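Long-range contacts in polyketide biosynthesis 3-hydroxy-3-methylglutaryl-ACP synthase PksG (Bacillus subtilis, PDB 4YXQ), which catalyses the aldol condensation of acetyl-AcpK with a beta-ketothioester intermediate carried on PksL during biosynthesis of the polyketide antibiotic bacillaene: residues Leu38-Ala43 against Tyr290-Gly295; Lys89-Tyr94 against Leu107-Gln112; Asp242-Leu247 against Pro318-Cys323; Tyr360-Glu365 against Pro392-Ser397. All blocks are in the same frame, centred on the assembly; numbering follows the deposited sequence.

Interaction 1. Residues Leu38-Ala43 against Tyr290-Gly295; sequences LMKEKA and YCQRVG
Glu41 and Arg293 run side by side and point the same way, joined by a salt bridge between Glu41 OE1 and Arg293 NE at 3.0 Å. The bond lies in the guanidinium plane and meets OE1 on its syn side, somewhat out of the carboxylate plane, and the carboxylate is turned by 69° against the guanidinium. Bends at chi2 (-72°) and chi3 (-57°) fold the Arg293 chain back so that NE is presented to the carboxylate. One water widens the bridge, donating to Glu41 OE1 and accepting from Arg293 NH2. The ion pair belongs to a larger network, since Arg293 NH2 also reaches Asp357 and Glu41 OE1 also binds Arg359.

Lys40 and Gln292 meet differently, crossing at a slant. The lysine chain turns at its last two torsions and brings NZ within 2.9 Å of Gln292 OE1, above the plane of the amide carbonyl and not on a lone pair. On the same glutamine side chain, Gln292 CG lies 3.2 Å from Leu38 O.

Two backbone bonds fix the segments between these side chains. Glu41 N donates to Gln292 O at 2.8 Å, and Ala43 N donates to Val294 O, also at 2.8 Å and nearly straight. Beside the second, Ala43 CB rests on Val294 CG2. Lys42 turns the other way and its NZ is held by the carbonyls of Glu165 and Ala168. The arrangement is an edge strand, 41-44 of a small three-stranded sheet, docked on the short helix 291-294, and it joins parts of the N-terminal and C-terminal family regions of a thiolase-like HMG-CoA synthase.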
loop_
_atom_site.group_PDB
_atom_site.type_symbol
_atom_site.label_atom_id
_atom_site.label_comp_id
_atom_site.label_asym_id
_atom_site.label_seq_id
_atom_site.Cartn_x
_atom_site.Cartn_y
_atom_site.Cartn_z
ATOM N N LEU A 38 -11.053 26.500 13.676
ATOM C CA LEU A 38 -11.528 26.636 12.297
ATOM C C LEU A 38 -12.375 25.451 11.809
ATOM O O LEU A 38 -12.440 25.185 10.606
ATOM C CB LEU A 38 -10.353 26.921 11.340
ATOM C CG LEU A 38 -9.497 28.164 11.670
ATOM C CD1 LEU A 38 -8.401 28.403 10.633
ATOM C CD2 LEU A 38 -10.372 29.416 11.796
ATOM N N MET A 39 -13.028 24.761 12.734
ATOM C CA MET A 39 -13.927 23.663 12.409
ATOM C C MET A 39 -15.348 24.145 12.340
ATOM O O MET A 39 -15.742 25.029 13.113
ATOM C CB MET A 39 -13.879 22.637 13.519
ATOM C CG MET A 39 -12.483 22.084 13.795
ATOM S SD MET A 39 -12.568 20.976 15.211
ATOM C CE MET A 39 -10.904 20.337 15.307
ATOM N N LYS A 40 -16.112 23.611 11.389
ATOM C CA LYS A 40 -17.518 23.950 11.306
ATOM C C LYS A 40 -18.383 22.706 11.130
ATOM O O LYS A 40 -19.345 22.509 11.861
ATOM C CB LYS A 40 -17.769 24.976 10.180
ATOM C CG LYS A 40 -19.093 25.734 10.338
ATOM C CD LYS A 40 -19.417 26.651 9.158
ATOM C CE LYS A 40 -18.414 27.800 9.032
ATOM N NZ LYS A 40 -17.259 27.504 8.120
ATOM N N GLU A 41 -18.066 21.902 10.125
ATOM C CA GLU A 41 -18.872 20.735 9.803
ATOM C C GLU A 41 -17.994 19.511 9.761
ATOM O O GLU A 41 -16.841 19.592 9.389
ATOM C CB GLU A 41 -19.569 20.905 8.436
ATOM C CG GLU A 41 -20.621 22.004 8.374
ATOM C CD GLU A 41 -20.907 22.495 6.949
ATOM O OE1 GLU A 41 -20.225 22.065 5.990
ATOM O OE2 GLU A 41 -21.835 23.312 6.766
ATOM N N LYS A 42 -18.551 18.363 10.111
ATOM C CA LYS A 42 -17.875 17.125 9.842
ATOM C C LYS A 42 -18.786 16.181 9.088
ATOM O O LYS A 42 -19.952 16.025 9.432
ATOM C CB LYS A 42 -17.386 16.501 11.116
ATOM C CG LYS A 42 -18.256 15.417 11.679
ATOM C CD LYS A 42 -17.543 14.788 12.844
ATOM C CE LYS A 42 -18.279 13.567 13.326
ATOM N NZ LYS A 42 -17.308 12.500 13.686
ATOM N N ALA A 43 -18.243 15.575 8.038
ATOM C CA ALA A 43 -18.962 14.541 7.298
ATOM C C ALA A 43 -18.957 13.267 8.101
ATOM O O ALA A 43 -18.032 13.011 8.857
ATOM C CB ALA A 43 -18.337 14.325 5.921
ATOM N N TYR A 290 -12.475 23.829 2.094
ATOM C CA TYR A 290 -13.227 22.573 2.057
ATOM C C TYR A 290 -13.039 21.714 3.297
ATOM O O TYR A 290 -13.964 20.980 3.690
ATOM C CB TYR A 290 -12.916 21.785 0.802
ATOM C CG TYR A 290 -13.369 22.440 -0.473
ATOM C CD1 TYR A 290 -14.339 23.449 -0.478
ATOM C CD2 TYR A 290 -12.883 22.017 -1.689
ATOM C CE1 TYR A 290 -14.756 24.034 -1.665
ATOM C CE2 TYR A 290 -13.299 22.596 -2.881
ATOM C CZ TYR A 290 -14.241 23.602 -2.865
ATOM O OH TYR A 290 -14.660 24.168 -4.059
ATOM N N CYS A 291 -11.902 21.837 3.962
ATOM C CA CYS A 291 -11.721 21.096 5.182
ATOM C C CYS A 291 -12.760 21.407 6.255
ATOM O O CYS A 291 -13.084 20.552 7.074
ATOM C CB CYS A 291 -10.344 21.348 5.802
ATOM S SG CYS A 291 -10.122 20.455 7.398
ATOM N N GLN A 292 -13.205 22.659 6.309
ATOM C CA GLN A 292 -14.190 23.067 7.314
ATOM C C GLN A 292 -15.545 22.423 7.087
ATOM O O GLN A 292 -16.364 22.359 7.997
ATOM C CB GLN A 292 -14.388 24.573 7.279
ATOM C CG GLN A 292 -13.114 25.378 7.446
ATOM C CD GLN A 292 -13.380 26.852 7.548
ATOM O OE1 GLN A 292 -14.323 27.269 8.219
ATOM N NE2 GLN A 292 -12.556 27.661 6.865
ATOM N N ARG A 293 -15.780 21.991 5.852
ATOM C CA ARG A 293 -17.057 21.431 5.424
ATOM C C ARG A 293 -17.095 19.938 5.646
ATOM O O ARG A 293 -18.146 19.335 5.603
ATOM C CB ARG A 293 -17.279 21.678 3.931
ATOM C CG ARG A 293 -17.111 23.133 3.459
ATOM C CD ARG A 293 -18.245 24.003 3.916
ATOM N NE ARG A 293 -19.507 23.455 3.443
ATOM C CZ ARG A 293 -20.041 23.667 2.251
ATOM N NH1 ARG A 293 -19.431 24.411 1.338
ATOM N NH2 ARG A 293 -21.218 23.125 1.984
ATOM N N VAL A 294 -15.945 19.344 5.929
ATOM C CA VAL A 294 -15.849 17.898 5.886
ATOM C C VAL A 294 -15.172 17.283 7.118
ATOM O O VAL A 294 -15.538 16.185 7.538
ATOM C CB VAL A 294 -15.192 17.514 4.553
ATOM C CG1 VAL A 294 -13.847 16.889 4.752
ATOM C CG2 VAL A 294 -16.081 16.579 3.776
ATOM N N GLY A 295 -14.217 17.987 7.710
ATOM C CA GLY A 295 -13.467 17.482 8.851
ATOM C C GLY A 295 -12.158 16.875 8.382
ATOM O O GLY A 295 -11.801 16.944 7.200
HETATM O O HOH W 1 -22.375 21.664 3.956
#

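Interaction 2. Residues Lys89-Tyr94 against Leu107-Gln112; sequences KSLSTY and LFEVKQ
Glu109, Leu107 and Ser92 bury the most surface here, where the start of helix 91-98 lies against strand 106-111. The extended chain of Glu109, its CG trans to N (chi1 -175°), spans the gap and places OE1 at the first turn of the helix. There OE1 accepts from Leu91 N at 2.9 Å in a nearly straight bond of 170°, met almost along the C-O axis, while Leu91 CG packs against the same oxygen. Nearer the strand, Glu109 CB lies 3.8 Å from Ser90 CB.

Leu107 is the apolar counterpart. Its CB touches Ser92 CB, and its CD1 reaches Thr93 CG2 at 3.6 Å, the two side chains crossing at about a right angle. Ser92 also directs its hydroxyl toward the backbone oxygen of Phe108, although the position of OG is uncertain. Thr93 OG1 and Thr93 N both donate to Ser90 O, which tightens the turn leading into the helix.

The contact joins the helix to the last strand of the beta-alpha-beta unit formed by 74-80, 91-98 and 106-111, and that strand continues the sheet into the second subunit. Across that interface, Glu109 OE2 pairs with Lys111 NZ of the second subunit in a salt bridge. With one oxygen on a backbone N-H at the helix start and the other on this lysine, the buried carboxylate is probably stabilised in its charged form.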
loop_
_atom_site.group_PDB
_atom_site.type_symbol
_atom_site.label_atom_id
_atom_site.label_comp_id
_atom_site.label_asym_id
_atom_site.label_seq_id
_atom_site.Cartn_x
_atom_site.Cartn_y
_atom_site.Cartn_z
ATOM N N LYS A 89 -7.339 -8.204 0.738
ATOM C CA LYS A 89 -8.146 -7.699 -0.371
ATOM C C LYS A 89 -8.189 -6.183 -0.391
ATOM O O LYS A 89 -8.613 -5.545 0.567
ATOM C CB LYS A 89 -9.566 -8.232 -0.276
ATOM C CG LYS A 89 -10.443 -7.877 -1.475
ATOM C CD LYS A 89 -11.662 -8.794 -1.564
ATOM C CE LYS A 89 -12.503 -8.454 -2.780
ATOM N NZ LYS A 89 -12.777 -9.652 -3.605
ATOM N N SER A 90 -7.709 -5.611 -1.482
ATOM C CA SER A 90 -7.601 -4.188 -1.570
ATOM C C SER A 90 -8.971 -3.593 -1.869
ATOM O O SER A 90 -9.801 -4.197 -2.550
ATOM C CB SER A 90 -6.592 -3.783 -2.640
ATOM O OG SER A 90 -7.043 -4.139 -3.941
ATOM N N LEU A 91 -9.207 -2.407 -1.331
ATOM C CA LEU A 91 -10.372 -1.623 -1.716
ATOM C C LEU A 91 -10.397 -1.443 -3.240
ATOM O O LEU A 91 -11.465 -1.333 -3.823
ATOM C CB LEU A 91 -10.307 -0.250 -1.063
ATOM C CG LEU A 91 -10.383 -0.192 0.449
ATOM C CD1 LEU A 91 -9.960 1.183 0.954
ATOM C CD2 LEU A 91 -11.785 -0.507 0.927
ATOM N N SER A 92 -9.223 -1.401 -3.882
ATOM C CA SER A 92 -9.171 -1.196 -5.332
ATOM C C SER A 92 -9.943 -2.264 -6.149
ATOM O O SER A 92 -10.450 -1.944 -7.214
ATOM C CB SER A 92 -7.745 -1.159 -5.860
ATOM O OG SER A 92 -6.908 -0.352 -5.106
ATOM N N THR A 93 -10.036 -3.511 -5.662
ATOM C CA THR A 93 -10.791 -4.539 -6.366
ATOM C C THR A 93 -12.263 -4.112 -6.546
ATOM O O THR A 93 -12.764 -4.076 -7.666
ATOM C CB THR A 93 -10.737 -5.900 -5.654
ATOM O OG1 THR A 93 -11.227 -5.772 -4.316
ATOM C CG2 THR A 93 -9.340 -6.409 -5.593
ATOM N N TYR A 94 -12.940 -3.777 -5.449
ATOM C CA TYR A 94 -14.332 -3.364 -5.531
ATOM C C TYR A 94 -14.479 -2.071 -6.328
ATOM O O TYR A 94 -15.391 -1.934 -7.132
ATOM C CB TYR A 94 -14.894 -3.127 -4.160
ATOM C CG TYR A 94 -15.104 -4.356 -3.348
ATOM C CD1 TYR A 94 -16.090 -5.254 -3.681
ATOM C CD2 TYR A 94 -14.341 -4.608 -2.219
ATOM C CE1 TYR A 94 -16.301 -6.403 -2.936
ATOM C CE2 TYR A 94 -14.569 -5.738 -1.447
ATOM C CZ TYR A 94 -15.559 -6.628 -1.812
ATOM O OH TYR A 94 -15.792 -7.752 -1.067
ATOM N N LEU A 107 -3.894 -3.054 -9.800
ATOM C CA LEU A 107 -4.660 -2.489 -8.699
ATOM C C LEU A 107 -4.167 -2.934 -7.334
ATOM O O LEU A 107 -3.767 -4.083 -7.130
ATOM C CB LEU A 107 -6.160 -2.758 -8.903
ATOM C CG LEU A 107 -6.598 -4.198 -9.125
ATOM C CD1 LEU A 107 -7.085 -4.792 -7.821
ATOM C CD2 LEU A 107 -7.703 -4.276 -10.148
ATOM N N PHE A 108 -4.130 -1.990 -6.404
ATOM C CA PHE A 108 -3.723 -2.287 -5.032
ATOM C C PHE A 108 -4.010 -1.116 -4.099
ATOM O O PHE A 108 -4.533 -0.090 -4.524
ATOM C CB PHE A 108 -2.237 -2.702 -4.969
ATOM C CG PHE A 108 -1.282 -1.712 -5.572
ATOM C CD1 PHE A 108 -0.643 -0.783 -4.791
ATOM C CD2 PHE A 108 -0.990 -1.753 -6.934
ATOM C CE1 PHE A 108 0.268 0.110 -5.338
ATOM C CE2 PHE A 108 -0.077 -0.846 -7.503
ATOM C CZ PHE A 108 0.566 0.073 -6.701
ATOM N N GLU A 109 -3.637 -1.282 -2.827
ATOM C CA GLU A 109 -3.900 -0.317 -1.771
ATOM C C GLU A 109 -2.584 0.084 -1.131
ATOM O O GLU A 109 -1.727 -0.767 -0.895
ATOM C CB GLU A 109 -4.798 -1.028 -0.772
ATOM C CG GLU A 109 -5.331 -0.218 0.380
ATOM C CD GLU A 109 -6.350 -1.006 1.197
ATOM O OE1 GLU A 109 -7.236 -1.657 0.588
ATOM O OE2 GLU A 109 -6.268 -0.959 2.460
ATOM N N VAL A 110 -2.397 1.370 -0.851
ATOM C CA VAL A 110 -1.220 1.798 -0.095
ATOM C C VAL A 110 -1.598 2.316 1.272
ATOM O O VAL A 110 -2.664 2.883 1.463
ATOM C CB VAL A 110 -0.353 2.861 -0.825
ATOM C CG1 VAL A 110 0.066 2.375 -2.204
ATOM C CG2 VAL A 110 -1.076 4.183 -0.944
ATOM N N LYS A 111 -0.697 2.129 2.236
ATOM C CA LYS A 111 -0.966 2.527 3.617
ATOM C C LYS A 111 0.253 3.040 4.394
ATOM O O LYS A 111 1.222 2.315 4.616
ATOM C CB LYS A 111 -1.618 1.372 4.382
ATOM C CG LYS A 111 -1.479 1.472 5.893
ATOM C CD LYS A 111 -0.903 0.194 6.480
ATOM C CE LYS A 111 -1.915 -0.940 6.433
ATOM N NZ LYS A 111 -1.422 -2.153 7.143
ATOM N N GLN A 112 0.171 4.302 4.807
ATOM C CA GLN A 112 1.150 4.952 5.738
ATOM C C GLN A 112 0.443 6.087 6.443
ATOM O O GLN A 112 0.792 7.244 6.272
ATOM C CB GLN A 112 2.365 5.526 4.990
ATOM C CG GLN A 112 3.647 5.719 5.787
ATOM C CD GLN A 112 3.488 5.710 7.309
ATOM O OE1 GLN A 112 3.195 6.734 7.929
ATOM N NE2 GLN A 112 3.675 4.555 7.909
HETATM O O HOH W 2 -8.913 -3.422 2.672
#

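Interaction 3. Residues Asp242-Leu247 against Pro318-Cys323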
loop_
_atom_site.group_PDB
_atom_site.type_symbol
_atom_site.label_atom_id
_atom_site.label_comp_id
_atom_site.label_asym_id
_atom_site.label_seq_id
_atom_site.Cartn_x
_atom_site.Cartn_y
_atom_site.Cartn_z
ATOM N N ASP A 242 8.468 33.177 -2.014
ATOM C CA ASP A 242 8.311 33.699 -3.369
ATOM C C ASP A 242 8.027 32.625 -4.387
ATOM O O ASP A 242 7.409 32.908 -5.404
ATOM C CB ASP A 242 9.603 34.426 -3.834
ATOM C CG ASP A 242 10.139 35.432 -2.802
ATOM O OD1 ASP A 242 9.333 36.170 -2.193
ATOM O OD2 ASP A 242 11.370 35.488 -2.618
ATOM N N THR A 243 8.541 31.413 -4.163
ATOM C CA THR A 243 8.450 30.336 -5.156
ATOM C C THR A 243 7.004 29.830 -5.310
ATOM O O THR A 243 6.607 29.418 -6.407
ATOM C CB THR A 243 9.361 29.152 -4.769
ATOM O OG1 THR A 243 10.691 29.630 -4.587
ATOM C CG2 THR A 243 9.367 28.073 -5.844
ATOM N N PHE A 244 6.245 29.876 -4.206
ATOM C CA PHE A 244 4.899 29.309 -4.112
ATOM C C PHE A 244 3.850 30.390 -3.957
ATOM O O PHE A 244 3.861 31.141 -2.982
ATOM C CB PHE A 244 4.829 28.307 -2.951
ATOM C CG PHE A 244 5.966 27.360 -2.972
ATOM C CD1 PHE A 244 6.027 26.372 -3.927
ATOM C CD2 PHE A 244 7.047 27.532 -2.126
ATOM C CE1 PHE A 244 7.118 25.517 -3.992
ATOM C CE2 PHE A 244 8.125 26.672 -2.172
ATOM C CZ PHE A 244 8.173 25.676 -3.105
ATOM N N GLN A 245 2.935 30.438 -4.923
ATOM C CA GLN A 245 1.845 31.399 -4.879
ATOM C C GLN A 245 0.749 30.910 -3.957
ATOM O O GLN A 245 0.072 31.712 -3.355
ATOM C CB GLN A 245 1.290 31.658 -6.277
ATOM C CG GLN A 245 2.183 32.526 -7.165
ATOM C CD GLN A 245 3.487 31.849 -7.539
ATOM O OE1 GLN A 245 3.535 30.962 -8.402
ATOM N NE2 GLN A 245 4.557 32.253 -6.882
ATOM N N TYR A 246 0.562 29.600 -3.837
ATOM C CA TYR A 246 -0.249 29.053 -2.723
ATOM C C TYR A 246 0.498 27.893 -2.082
ATOM O O TYR A 246 1.421 27.335 -2.677
ATOM C CB TYR A 246 -1.655 28.602 -3.193
ATOM C CG TYR A 246 -2.457 29.682 -3.869
ATOM C CD1 TYR A 246 -3.314 30.505 -3.154
ATOM C CD2 TYR A 246 -2.376 29.874 -5.235
ATOM C CE1 TYR A 246 -4.054 31.505 -3.779
ATOM C CE2 TYR A 246 -3.125 30.865 -5.876
ATOM C CZ TYR A 246 -3.957 31.673 -5.141
ATOM O OH TYR A 246 -4.666 32.661 -5.778
ATOM N N LEU A 247 0.071 27.523 -0.882
ATOM C CA LEU A 247 0.606 26.386 -0.161
ATOM C C LEU A 247 -0.526 25.559 0.381
ATOM O O LEU A 247 -1.513 26.101 0.946
ATOM C CB LEU A 247 1.430 26.846 1.007
ATOM C CG LEU A 247 2.765 27.521 0.766
ATOM C CD1 LEU A 247 3.245 28.082 2.078
ATOM C CD2 LEU A 247 3.809 26.581 0.220
ATOM N N PRO A 318 -0.775 31.019 -14.769
ATOM C CA PRO A 318 -0.309 29.836 -14.049
ATOM C C PRO A 318 0.402 30.169 -12.748
ATOM O O PRO A 318 1.320 30.994 -12.727
ATOM C CB PRO A 318 0.671 29.179 -15.033
ATOM C CG PRO A 318 0.312 29.722 -16.369
ATOM C CD PRO A 318 -0.182 31.112 -16.115
ATOM N N LYS A 319 0.000 29.492 -11.679
ATOM C CA LYS A 319 0.597 29.662 -10.356
ATOM C C LYS A 319 1.250 28.333 -9.913
ATOM O O LYS A 319 0.744 27.253 -10.226
ATOM C CB LYS A 319 -0.489 30.048 -9.339
ATOM C CG LYS A 319 -1.390 31.239 -9.700
ATOM C CD LYS A 319 -0.654 32.574 -9.699
ATOM C CE LYS A 319 -1.591 33.767 -9.875
ATOM N NZ LYS A 319 -2.523 33.997 -8.719
ATOM N N ARG A 320 2.329 28.426 -9.145
ATOM C CA ARG A 320 2.925 27.274 -8.501
ATOM C C ARG A 320 2.374 27.021 -7.061
ATOM O O ARG A 320 2.304 27.936 -6.247
ATOM C CB ARG A 320 4.435 27.426 -8.476
ATOM C CG ARG A 320 5.145 26.275 -7.762
ATOM C CD ARG A 320 6.616 26.202 -8.095
ATOM N NE ARG A 320 6.850 25.456 -9.317
ATOM C CZ ARG A 320 7.278 25.978 -10.461
ATOM N NH1 ARG A 320 7.473 27.272 -10.602
ATOM N NH2 ARG A 320 7.445 25.186 -11.520
ATOM N N ILE A 321 1.970 25.790 -6.764
ATOM C CA ILE A 321 1.478 25.449 -5.448
ATOM C C ILE A 321 2.452 24.465 -4.825
ATOM O O ILE A 321 2.906 23.543 -5.492
ATOM C CB ILE A 321 0.093 24.797 -5.520
ATOM C CG1 ILE A 321 -0.889 25.679 -6.272
ATOM C CG2 ILE A 321 -0.471 24.515 -4.131
ATOM C CD1 ILE A 321 -2.187 24.981 -6.582
ATOM N N GLY A 322 2.775 24.674 -3.555
ATOM C CA GLY A 322 3.624 23.755 -2.796
ATOM C C GLY A 322 2.755 22.936 -1.866
ATOM O O GLY A 322 1.898 23.484 -1.206
ATOM N N CYS A 323 2.984 21.622 -1.814
ATOM C CA CYS A 323 2.163 20.707 -1.022
ATOM C C CYS A 323 2.995 19.938 -0.021
ATOM O O CYS A 323 4.003 19.322 -0.379
ATOM C CB CYS A 323 1.499 19.677 -1.917
ATOM S SG CYS A 323 0.443 20.307 -3.230
#
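Gly322 N and Arg320 CG approach the Phe244 ring obliquely, with Arg320 CG 3.9 Å from Phe244 CD1, while Thr243 CB, from the ring's own segment, lies over one face, offset toward the rim. At the Tyr246 ring edge, near its plane, lies Lys319 CG. Phe334 meets Phe244 edge-to-face, and the ring of Phe315 meets that of Tyr246. These rings flank a parallel strand pair, 246-249 beside 319-327, an outer pair in a mixed core sheet of the thiolase-like fold. Tyr246 is paired with Ile321 and Leu247 with Gly322. Because Gly322 lacks a side chain, Phe244 CD1 can come within 3.7 Å of its CA.

Just ahead of the ladder, Gln245 grips Arg320 twice. Its N donates to Arg320 O in the carbonyl plane, and the same oxygen receives a weak bond from Tyr246 N. Gln245 OE1 accepts from Arg320 N, which is tilted from the plane of the amide carbonyl; a bend at chi2 (67°) curls the amide back to that N-H. The guanidinium, almost perpendicular to the Phe244 ring, forms a salt bridge with Asp187. Tyr246 O accepts from Gly322 N at 3.1 Å and receives a CA-H...O contact from Ile321 CA at 3.4 Å.

Interaction 4. Residues Tyr360-Glu365 against Pro392-Ser397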
loop_
_atom_site.group_PDB
_atom_site.type_symbol
_atom_site.label_atom_id
_atom_site.label_comp_id
_atom_site.label_asym_id
_atom_site.label_seq_id
_atom_site.Cartn_x
_atom_site.Cartn_y
_atom_site.Cartn_z
ATOM N N TYR A 360 -26.958 16.129 3.399
ATOM C CA TYR A 360 -28.025 16.089 4.420
ATOM C C TYR A 360 -27.447 16.394 5.800
ATOM O O TYR A 360 -26.464 15.781 6.197
ATOM C CB TYR A 360 -28.638 14.703 4.424
ATOM C CG TYR A 360 -29.802 14.536 5.355
ATOM C CD1 TYR A 360 -31.109 14.708 4.892
ATOM C CD2 TYR A 360 -29.618 14.168 6.683
ATOM C CE1 TYR A 360 -32.186 14.563 5.729
ATOM C CE2 TYR A 360 -30.709 13.977 7.510
ATOM C CZ TYR A 360 -31.990 14.188 7.017
ATOM O OH TYR A 360 -33.093 14.066 7.831
ATOM N N GLN A 361 -28.014 17.358 6.513
ATOM C CA GLN A 361 -27.538 17.708 7.861
ATOM C C GLN A 361 -28.234 16.854 8.909
ATOM O O GLN A 361 -29.436 16.873 9.025
ATOM C CB GLN A 361 -27.742 19.187 8.188
ATOM C CG GLN A 361 -27.312 19.485 9.611
ATOM C CD GLN A 361 -27.039 20.945 9.926
ATOM O OE1 GLN A 361 -27.012 21.818 9.058
ATOM N NE2 GLN A 361 -26.868 21.220 11.204
ATOM N N LEU A 362 -27.472 16.081 9.653
ATOM C CA LEU A 362 -28.010 15.253 10.714
ATOM C C LEU A 362 -28.362 16.113 11.918
ATOM O O LEU A 362 -27.700 17.103 12.198
ATOM C CB LEU A 362 -26.980 14.218 11.147
ATOM C CG LEU A 362 -26.480 13.261 10.065
ATOM C CD1 LEU A 362 -25.245 12.496 10.536
ATOM C CD2 LEU A 362 -27.566 12.285 9.647
ATOM N N SER A 363 -29.440 15.746 12.602
ATOM C CA SER A 363 -29.720 16.231 13.948
ATOM C C SER A 363 -28.982 15.294 14.849
ATOM O O SER A 363 -28.607 14.205 14.442
ATOM C CB SER A 363 -31.217 16.122 14.254
ATOM O OG SER A 363 -31.612 14.756 14.399
ATOM N N MET A 364 -28.847 15.678 16.094
ATOM C CA MET A 364 -28.240 14.815 17.095
ATOM C C MET A 364 -28.992 13.503 17.334
ATOM O O MET A 364 -28.370 12.486 17.682
ATOM C CB MET A 364 -28.133 15.568 18.407
ATOM C CG MET A 364 -27.291 16.845 18.357
ATOM S SD MET A 364 -25.570 16.456 18.021
ATOM C CE MET A 364 -25.519 16.707 16.246
ATOM N N GLU A 365 -30.311 13.515 17.169
ATOM C CA GLU A 365 -31.129 12.303 17.378
ATOM C C GLU A 365 -30.856 11.341 16.233
ATOM O O GLU A 365 -30.680 10.138 16.449
ATOM C CB GLU A 365 -32.638 12.609 17.416
ATOM C CG GLU A 365 -33.081 13.585 18.511
ATOM C CD GLU A 365 -32.752 15.049 18.201
ATOM O OE1 GLU A 365 -33.382 15.651 17.299
ATOM O OE2 GLU A 365 -31.838 15.599 18.851
ATOM N N PRO A 392 -34.839 7.763 7.992
ATOM C CA PRO A 392 -35.851 7.861 6.934
ATOM C C PRO A 392 -35.625 8.898 5.837
ATOM O O PRO A 392 -35.831 8.591 4.666
ATOM C CB PRO A 392 -37.122 8.188 7.717
ATOM C CG PRO A 392 -36.938 7.452 9.004
ATOM C CD PRO A 392 -35.463 7.498 9.307
ATOM N N GLY A 393 -35.221 10.110 6.193
ATOM C CA GLY A 393 -35.193 11.193 5.202
ATOM C C GLY A 393 -34.102 11.198 4.123
ATOM O O GLY A 393 -34.243 11.877 3.107
ATOM N N ILE A 394 -33.032 10.434 4.318
ATOM C CA ILE A 394 -31.776 10.745 3.652
ATOM C C ILE A 394 -31.739 10.396 2.168
ATOM O O ILE A 394 -31.282 11.204 1.365
ATOM C CB ILE A 394 -30.569 10.105 4.377
ATOM C CG1 ILE A 394 -30.387 10.752 5.745
ATOM C CG2 ILE A 394 -29.301 10.313 3.576
ATOM C CD1 ILE A 394 -29.394 10.048 6.639
ATOM N N MET A 395 -32.154 9.190 1.811
ATOM C CA MET A 395 -31.987 8.740 0.427
ATOM C C MET A 395 -32.751 9.637 -0.551
ATOM O O MET A 395 -32.152 10.380 -1.346
ATOM C CB MET A 395 -32.414 7.266 0.286
ATOM C CG MET A 395 -31.503 6.283 1.001
ATOM S SD MET A 395 -30.100 5.674 0.041
ATOM C CE MET A 395 -29.638 7.102 -0.944
ATOM N N GLN A 396 -34.075 9.571 -0.462
ATOM C CA GLN A 396 -34.988 10.339 -1.321
ATOM C C GLN A 396 -34.987 11.840 -1.011
ATOM O O GLN A 396 -35.859 12.567 -1.475
ATOM C CB GLN A 396 -36.425 9.763 -1.246
ATOM C CG GLN A 396 -37.117 9.830 0.125
ATOM C CD GLN A 396 -36.471 8.936 1.189
ATOM O OE1 GLN A 396 -36.418 7.706 1.056
ATOM N NE2 GLN A 396 -35.952 9.559 2.240
ATOM N N SER A 397 -34.004 12.296 -0.244
ATOM C CA SER A 397 -33.810 13.718 -0.001
ATOM C C SER A 397 -33.334 14.566 -1.180
ATOM O O SER A 397 -34.103 15.371 -1.705
ATOM C CB SER A 397 -32.795 13.947 1.134
ATOM O OG SER A 397 -31.965 15.066 0.899
#
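Tyr360 lays its ring across Ile394, the two side chains crossing at about a right angle. From CB, the torsion that sets CG anti to the backbone N (chi1 -176°) swings the ring toward the 392-397 loop. CG lies 3.8 Å from Ile394 CG1, and that methylene sits over the middle of the ring, 3.7 Å from its centroid and 14° off the normal, a CH-pi contact over the face. On one flank, CD2 makes the shortest approach, 3.6 Å to Ile394 CG1, and also nears Ile394 CD1; CE2 follows at 3.7 Å from the same CG1. On the other flank, CD1 has Ser397 OG at the ring edge, 4.1 Å away, while CE1 passes Gly393 C obliquely. The tip, OH, hydrogen-bonds to Glu366, which fixes the far end of the ring.

Beyond the tyrosine, Leu362 CD2 meets Ile394 CD1 at 4.2 Å, and Ile394 packs further on Thr15 and Tyr48. The contact is thus apolar across the two segments. It joins strand 360-361, an edge of the three-stranded sheet with 16-19 and 41-44, to the loop before strand 403-410, within the C-terminal family region and away from the probable catalytic residues.

Overall arrangement
Interactions 2 and 3 lie on the two outermost strands of the core sheet system within the chain, with centres 31 Å apart and on opposite sides of the chain's centre. Interactions 1 and 4 share the three-stranded sheet at its two edges, 41-44 and 360-361, and approach to about 6 Å between nearest atoms. Along the chain, the segments of interactions 1 and 3 alternate. Three contacts border the probable active site: the Glu109 side chain is about 8 Å from that of Glu82, Gly295 about 10 Å from the His250 side chain and 12 Å from that of Cys114, and the Leu247 side chain about 12 Å from that of His250. Interaction 4 lies away from these residues.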